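Local coordinates for protein Niban 2 (Homo sapiens, PDB 7CTP) that may help suppress apoptosis and may promote melanoma cell invasion in vitro, as a PH-domain protein of the Niban family, at residues G356-F364 and M436-F447. Numbering follows the deposited sequence.
Sequences GFTEVRDVF and MREQMDNAVYTF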
ATOM      1  N   GLY A 356     -14.954 -10.486   3.043  1.00 29.18           N
ATOM      2  CA  GLY A 356     -14.890  -9.380   2.104  1.00 28.55           C
ATOM      3  C   GLY A 356     -14.997  -9.828   0.658  1.00 23.95           C
ATOM      4  O   GLY A 356     -15.700  -9.210  -0.147  1.00 28.60           O
ATOM      5  N   PHE A 357     -14.302 -10.912   0.307  1.00 29.20           N
ATOM      6  CA  PHE A 357     -14.368 -11.410  -1.066  1.00 24.52           C
ATOM      7  C   PHE A 357     -15.758 -11.948  -1.382  1.00 25.90           C
ATOM      8  O   PHE A 357     -16.260 -11.775  -2.498  1.00 30.16           O
ATOM      9  CB  PHE A 357     -13.305 -12.484  -1.288  1.00 27.91           C
ATOM     10  CG  PHE A 357     -11.935 -11.937  -1.630  1.00 30.04           C
ATOM     11  CD1 PHE A 357     -11.160 -11.314  -0.663  1.00 31.13           C
ATOM     12  CD2 PHE A 357     -11.426 -12.055  -2.912  1.00 36.04           C
ATOM     13  CE1 PHE A 357      -9.910 -10.813  -0.969  1.00 28.17           C
ATOM     14  CE2 PHE A 357     -10.168 -11.555  -3.226  1.00 43.27           C
ATOM     15  CZ  PHE A 357      -9.411 -10.936  -2.252  1.00 34.07           C
ATOM     16  N   THR A 358     -16.400 -12.592  -0.405  1.00 27.10           N
ATOM     17  CA  THR A 358     -17.780 -13.029  -0.595  1.00 29.95           C
ATOM     18  C   THR A 358     -18.728 -11.843  -0.759  1.00 28.12           C
ATOM     19  O   THR A 358     -19.645 -11.884  -1.590  1.00 30.03           O
ATOM     20  CB  THR A 358     -18.207 -13.918   0.570  1.00 36.27           C
ATOM     21  OG1 THR A 358     -17.425 -15.118   0.547  1.00 35.46           O
ATOM     22  CG2 THR A 358     -19.687 -14.278   0.458  1.00 38.06           C
ATOM     23  N   GLU A 359     -18.509 -10.765   0.001  1.00 26.03           N
ATOM     24  CA  GLU A 359     -19.340  -9.575  -0.152  1.00 27.95           C
ATOM     25  C   GLU A 359     -19.165  -8.946  -1.532  1.00 26.77           C
ATOM     26  O   GLU A 359     -20.141  -8.484  -2.133  1.00 28.95           O
ATOM     27  CB  GLU A 359     -19.031  -8.568   0.958  1.00 26.11           C
ATOM     28  CG  GLU A 359     -19.884  -7.290   0.921  1.00 26.61           C
ATOM     29  CD  GLU A 359     -21.345  -7.507   1.332  1.00 33.16           C
ATOM     30  OE1 GLU A 359     -22.138  -6.557   1.181  1.00 35.68           O
ATOM     31  OE2 GLU A 359     -21.693  -8.608   1.807  1.00 35.64           O
ATOM     32  N   VAL A 360     -17.934  -8.928  -2.062  1.00 25.53           N
ATOM     33  CA  VAL A 360     -17.727  -8.466  -3.434  1.00 22.06           C
ATOM     34  C   VAL A 360     -18.583  -9.281  -4.400  1.00 22.29           C
ATOM     35  O   VAL A 360     -19.249  -8.733  -5.286  1.00 26.23           O
ATOM     36  CB  VAL A 360     -16.238  -8.551  -3.809  1.00 30.24           C
ATOM     37  CG1 VAL A 360     -16.068  -8.356  -5.325  1.00 28.08           C
ATOM     38  CG2 VAL A 360     -15.449  -7.509  -3.022  1.00 26.13           C
ATOM     39  N   ARG A 361     -18.576 -10.601  -4.230  1.00 23.94           N
ATOM     40  CA  ARG A 361     -19.384 -11.486  -5.063  1.00 26.63           C
ATOM     41  C   ARG A 361     -20.863 -11.134  -4.956  1.00 31.51           C
ATOM     42  O   ARG A 361     -21.570 -11.036  -5.966  1.00 28.78           O
ATOM     43  CB  ARG A 361     -19.136 -12.935  -4.646  1.00 28.15           C
ATOM     44  CG  ARG A 361     -19.644 -14.014  -5.617  1.00 37.22           C
ATOM     45  CD  ARG A 361     -19.702 -15.360  -4.901  1.00 31.40           C
ATOM     46  NE  ARG A 361     -19.754 -16.501  -5.812  1.00 35.46           N
ATOM     47  CZ  ARG A 361     -20.877 -17.020  -6.300  1.00 40.56           C
ATOM     48  NH1 ARG A 361     -22.045 -16.487  -5.974  1.00 35.64           N
ATOM     49  NH2 ARG A 361     -20.830 -18.070  -7.112  1.00 35.24           N
ATOM     50  N   ASP A 362     -21.341 -10.914  -3.730  1.00 29.42           N
ATOM     51  CA  ASP A 362     -22.755 -10.619  -3.531  1.00 32.88           C
ATOM     52  C   ASP A 362     -23.131  -9.275  -4.139  1.00 32.70           C
ATOM     53  O   ASP A 362     -24.206  -9.133  -4.731  1.00 28.50           O
ATOM     54  CB  ASP A 362     -23.087 -10.655  -2.039  1.00 29.61           C
ATOM     55  CG  ASP A 362     -22.921 -12.038  -1.438  1.00 32.18           C
ATOM     56  OD1 ASP A 362     -22.722 -13.007  -2.209  1.00 37.85           O
ATOM     57  OD2 ASP A 362     -22.989 -12.163  -0.194  1.00 34.00           O
ATOM     58  N   VAL A 363     -22.255  -8.274  -4.008  1.00 27.50           N
ATOM     59  CA  VAL A 363     -22.539  -6.969  -4.592  1.00 24.18           C
ATOM     60  C   VAL A 363     -22.548  -7.060  -6.112  1.00 30.59           C
ATOM     61  O   VAL A 363     -23.391  -6.453  -6.786  1.00 28.52           O
ATOM     62  CB  VAL A 363     -21.519  -5.930  -4.088  1.00 25.08           C
ATOM     63  CG1 VAL A 363     -21.588  -4.662  -4.927  1.00 29.20           C
ATOM     64  CG2 VAL A 363     -21.791  -5.592  -2.615  1.00 24.63           C
ATOM     65  N   PHE A 364     -21.605  -7.823  -6.672  1.00 28.17           N
ATOM     66  CA  PHE A 364     -21.550  -8.022  -8.117  1.00 26.89           C
ATOM     67  C   PHE A 364     -22.825  -8.690  -8.615  1.00 27.35           C
ATOM     68  O   PHE A 364     -23.447  -8.234  -9.581  1.00 26.41           O
ATOM     69  CB  PHE A 364     -20.328  -8.871  -8.459  1.00 26.30           C
ATOM     70  CG  PHE A 364     -20.272  -9.312  -9.892  1.00 29.42           C
ATOM     71  CD1 PHE A 364     -20.134  -8.386 -10.915  1.00 29.46           C
ATOM     72  CD2 PHE A 364     -20.352 -10.657 -10.212  1.00 33.27           C
ATOM     73  CE1 PHE A 364     -20.081  -8.794 -12.237  1.00 29.14           C
ATOM     74  CE2 PHE A 364     -20.298 -11.073 -11.532  1.00 29.04           C
ATOM     75  CZ  PHE A 364     -20.162 -10.142 -12.542  1.00 30.40           C
ATOM     76  N   MET A 436      -9.678  -6.645  -3.185  1.00 24.97           N
ATOM     77  CA  MET A 436     -11.120  -6.692  -3.417  1.00 24.21           C
ATOM     78  C   MET A 436     -11.520  -5.776  -4.561  1.00 28.33           C
ATOM     79  O   MET A 436     -12.366  -6.136  -5.388  1.00 25.40           O
ATOM     80  CB  MET A 436     -11.883  -6.318  -2.143  1.00 20.82           C
ATOM     81  CG  MET A 436     -11.807  -7.360  -1.065  1.00 23.46           C
ATOM     82  SD  MET A 436     -12.597  -6.760   0.442  1.00 33.15           S
ATOM     83  CE  MET A 436     -11.684  -7.704   1.649  1.00 29.27           C
ATOM     84  N   ARG A 437     -10.925  -4.584  -4.624  1.00 22.80           N
ATOM     85  CA  ARG A 437     -11.222  -3.660  -5.713  1.00 23.15           C
ATOM     86  C   ARG A 437     -10.804  -4.253  -7.052  1.00 26.45           C
ATOM     87  O   ARG A 437     -11.548  -4.182  -8.039  1.00 27.11           O
ATOM     88  CB  ARG A 437     -10.526  -2.324  -5.477  1.00 23.56           C
ATOM     89  CG  ARG A 437     -10.999  -1.200  -6.396  1.00 24.39           C
ATOM     90  CD  ARG A 437     -10.326   0.123  -6.051  1.00 28.45           C
ATOM     91  NE  ARG A 437      -8.902   0.120  -6.410  1.00 27.18           N
ATOM     92  CZ  ARG A 437      -8.143   1.210  -6.452  1.00 27.00           C
ATOM     93  NH1 ARG A 437      -8.674   2.391  -6.163  1.00 25.34           N
ATOM     94  NH2 ARG A 437      -6.858   1.120  -6.788  1.00 29.51           N
ATOM     95  N   GLU A 438      -9.616  -4.857  -7.092  1.00 25.98           N
ATOM     96  CA  GLU A 438      -9.130  -5.485  -8.318  1.00 23.06           C
ATOM     97  C   GLU A 438     -10.073  -6.590  -8.771  1.00 25.86           C
ATOM     98  O   GLU A 438     -10.440  -6.666  -9.949  1.00 29.89           O
ATOM     99  CB  GLU A 438      -7.720  -6.035  -8.092  1.00 23.60           C
ATOM    100  CG  GLU A 438      -6.677  -4.945  -7.901  1.00 30.83           C
ATOM    101  CD  GLU A 438      -5.358  -5.467  -7.357  1.00 41.62           C
ATOM    102  OE1 GLU A 438      -4.353  -4.733  -7.466  1.00 37.24           O
ATOM    103  OE2 GLU A 438      -5.325  -6.592  -6.812  1.00 40.90           O
ATOM    104  N   GLN A 439     -10.485  -7.456  -7.846  1.00 26.40           N
ATOM    105  CA  GLN A 439     -11.309  -8.596  -8.248  1.00 28.75           C
ATOM    106  C   GLN A 439     -12.701  -8.152  -8.678  1.00 29.34           C
ATOM    107  O   GLN A 439     -13.300  -8.759  -9.578  1.00 27.98           O
ATOM    108  CB  GLN A 439     -11.379  -9.622  -7.126  1.00 27.80           C
ATOM    109  CG  GLN A 439     -10.056 -10.341  -6.892  1.00 35.47           C
ATOM    110  CD  GLN A 439      -9.382 -10.764  -8.190  1.00 48.50           C
ATOM    111  OE1 GLN A 439      -9.938 -11.540  -8.966  1.00 43.34           O
ATOM    112  NE2 GLN A 439      -8.178 -10.255  -8.428  1.00 36.50           N
ATOM    113  N   MET A 440     -13.229  -7.087  -8.069  1.00 25.48           N
ATOM    114  CA  MET A 440     -14.498  -6.542  -8.543  1.00 25.00           C
ATOM    115  C   MET A 440     -14.351  -5.954  -9.941  1.00 30.15           C
ATOM    116  O   MET A 440     -15.200  -6.187 -10.812  1.00 27.57           O
ATOM    117  CB  MET A 440     -15.027  -5.491  -7.572  1.00 26.10           C
ATOM    118  CG  MET A 440     -16.310  -4.812  -8.034  1.00 26.15           C
ATOM    119  SD  MET A 440     -17.715  -5.952  -8.033  1.00 27.05           S
ATOM    120  CE  MET A 440     -18.395  -5.574  -6.426  1.00 28.50           C
ATOM    121  N   ASP A 441     -13.275  -5.198 -10.182  1.00 26.27           N
ATOM    122  CA  ASP A 441     -13.069  -4.632 -11.512  1.00 27.65           C
ATOM    123  C   ASP A 441     -12.903  -5.733 -12.547  1.00 24.95           C
ATOM    124  O   ASP A 441     -13.433  -5.634 -13.660  1.00 27.51           O
ATOM    125  CB  ASP A 441     -11.853  -3.707 -11.524  1.00 28.53           C
ATOM    126  CG  ASP A 441     -11.798  -2.827 -12.772  1.00 26.76           C
ATOM    127  OD1 ASP A 441     -12.816  -2.176 -13.099  1.00 29.91           O
ATOM    128  OD2 ASP A 441     -10.720  -2.769 -13.413  1.00 33.65           O
ATOM    129  N   ASN A 442     -12.180  -6.793 -12.197  1.00 25.47           N
ATOM    130  CA  ASN A 442     -12.025  -7.900 -13.138  1.00 28.71           C
ATOM    131  C   ASN A 442     -13.368  -8.563 -13.424  1.00 33.09           C
ATOM    132  O   ASN A 442     -13.639  -8.966 -14.561  1.00 29.55           O
ATOM    133  CB  ASN A 442     -11.029  -8.925 -12.602  1.00 27.02           C
ATOM    134  CG  ASN A 442      -9.612  -8.366 -12.489  1.00 28.22           C
ATOM    135  OD1 ASN A 442      -9.323  -7.264 -12.966  1.00 32.02           O
ATOM    136  ND2 ASN A 442      -8.729  -9.126 -11.857  1.00 34.96           N
ATOM    137  N   ALA A 443     -14.228  -8.673 -12.411  1.00 30.24           N
ATOM    138  CA  ALA A 443     -15.521  -9.324 -12.612  1.00 27.85           C
ATOM    139  C   ALA A 443     -16.396  -8.523 -13.567  1.00 30.94           C
ATOM    140  O   ALA A 443     -17.015  -9.088 -14.483  1.00 30.53           O
ATOM    141  CB  ALA A 443     -16.227  -9.539 -11.270  1.00 26.38           C
ATOM    142  N   VAL A 444     -16.466  -7.204 -13.380  1.00 26.92           N
ATOM    143  CA  VAL A 444     -17.327  -6.407 -14.249  1.00 23.84           C
ATOM    144  C   VAL A 444     -16.717  -6.272 -15.638  1.00 31.66           C
ATOM    145  O   VAL A 444     -17.440  -6.273 -16.640  1.00 31.99           O
ATOM    146  CB  VAL A 444     -17.639  -5.037 -13.618  1.00 28.23           C
ATOM    147  CG1 VAL A 444     -18.388  -5.232 -12.300  1.00 31.24           C
ATOM    148  CG2 VAL A 444     -16.377  -4.227 -13.433  1.00 34.75           C
ATOM    149  N   TYR A 445     -15.384  -6.175 -15.734  1.00 27.70           N
ATOM    150  CA  TYR A 445     -14.757  -6.135 -17.056  1.00 28.51           C
ATOM    151  C   TYR A 445     -15.015  -7.431 -17.813  1.00 36.07           C
ATOM    152  O   TYR A 445     -15.370  -7.418 -18.999  1.00 34.76           O
ATOM    153  CB  TYR A 445     -13.252  -5.889 -16.934  1.00 27.22           C
ATOM    154  CG  TYR A 445     -12.543  -5.922 -18.277  1.00 29.37           C
ATOM    155  CD1 TYR A 445     -12.711  -4.892 -19.197  1.00 37.39           C
ATOM    156  CD2 TYR A 445     -11.726  -6.988 -18.629  1.00 32.62           C
ATOM    157  CE1 TYR A 445     -12.078  -4.917 -20.423  1.00 34.08           C
ATOM    158  CE2 TYR A 445     -11.088  -7.022 -19.859  1.00 31.78           C
ATOM    159  CZ  TYR A 445     -11.268  -5.983 -20.748  1.00 40.23           C
ATOM    160  OH  TYR A 445     -10.634  -6.003 -21.978  1.00 37.73           O
ATOM    161  N   THR A 446     -14.823  -8.566 -17.136  1.00 31.73           N
ATOM    162  CA  THR A 446     -15.096  -9.860 -17.751  1.00 32.02           C
ATOM    163  C   THR A 446     -16.558  -9.971 -18.165  1.00 40.26           C
ATOM    164  O   THR A 446     -16.868 -10.417 -19.279  1.00 32.26           O
ATOM    165  CB  THR A 446     -14.730 -10.985 -16.786  1.00 31.15           C
ATOM    166  OG1 THR A 446     -13.342 -10.887 -16.438  1.00 27.79           O
ATOM    167  CG2 THR A 446     -14.993 -12.337 -17.430  1.00 32.31           C
ATOM    168  N   PHE A 447     -17.472  -9.564 -17.279  1.00 30.36           N
ATOM    169  CA  PHE A 447     -18.895  -9.627 -17.600  1.00 34.37           C
ATOM    170  C   PHE A 447     -19.211  -8.819 -18.850  1.00 34.89           C
ATOM    171  O   PHE A 447     -19.927  -9.290 -19.741  1.00 34.49           O
ATOM    172  CB  PHE A 447     -19.750  -9.130 -16.431  1.00 29.33           C
ATOM    173  CG  PHE A 447     -21.233  -9.260 -16.682  1.00 27.04           C
ATOM    174  CD1 PHE A 447     -21.859 -10.494 -16.568  1.00 31.56           C
ATOM    175  CD2 PHE A 447     -21.990  -8.158 -17.065  1.00 33.81           C
ATOM    176  CE1 PHE A 447     -23.219 -10.626 -16.818  1.00 32.90           C
ATOM    177  CE2 PHE A 447     -23.348  -8.282 -17.313  1.00 34.06           C
ATOM    178  CZ  PHE A 447     -23.963  -9.513 -17.186  1.00 29.16           C
TER
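Helix segments G356-F364 and M436-F447 run in roughly the same direction; their axes approach to 10.0 Å and cross at -29°. The closest CA pairs are F357 with M436 and V360 with M440. No hydrogen bond joins the segments. F364 acts as a knob. Its CG stands anti to the backbone N (chi1 172°), which carries the ring into a hole formed by M440, A443, V444 and F447. A443 CB sits over one ring face in a CH-pi contact, 4.0 Å from the F364 ring centroid. F447 CB meets the ring edge. An alanine in place of F364 would probably leave a gap here and rob the A443 methyl of its aromatic partner. The bends at chi2 and chi3 turn M440 CE toward V360 O and V363 CG1 (3.6 Å), with SD against F364 CB, while M440 CB packs on V360 CG1. M436 stays extended beyond CG. Its CE lies 3.6 Å from G356 CA, in the place a CB would take, and its CG lies over a face of the F357 ring. F364 makes a single knob-into-hole contact where helix 342-378 packs on helix 422-455, near-parallel here, in the helical part of the chain, with helix 464-511 packed against both.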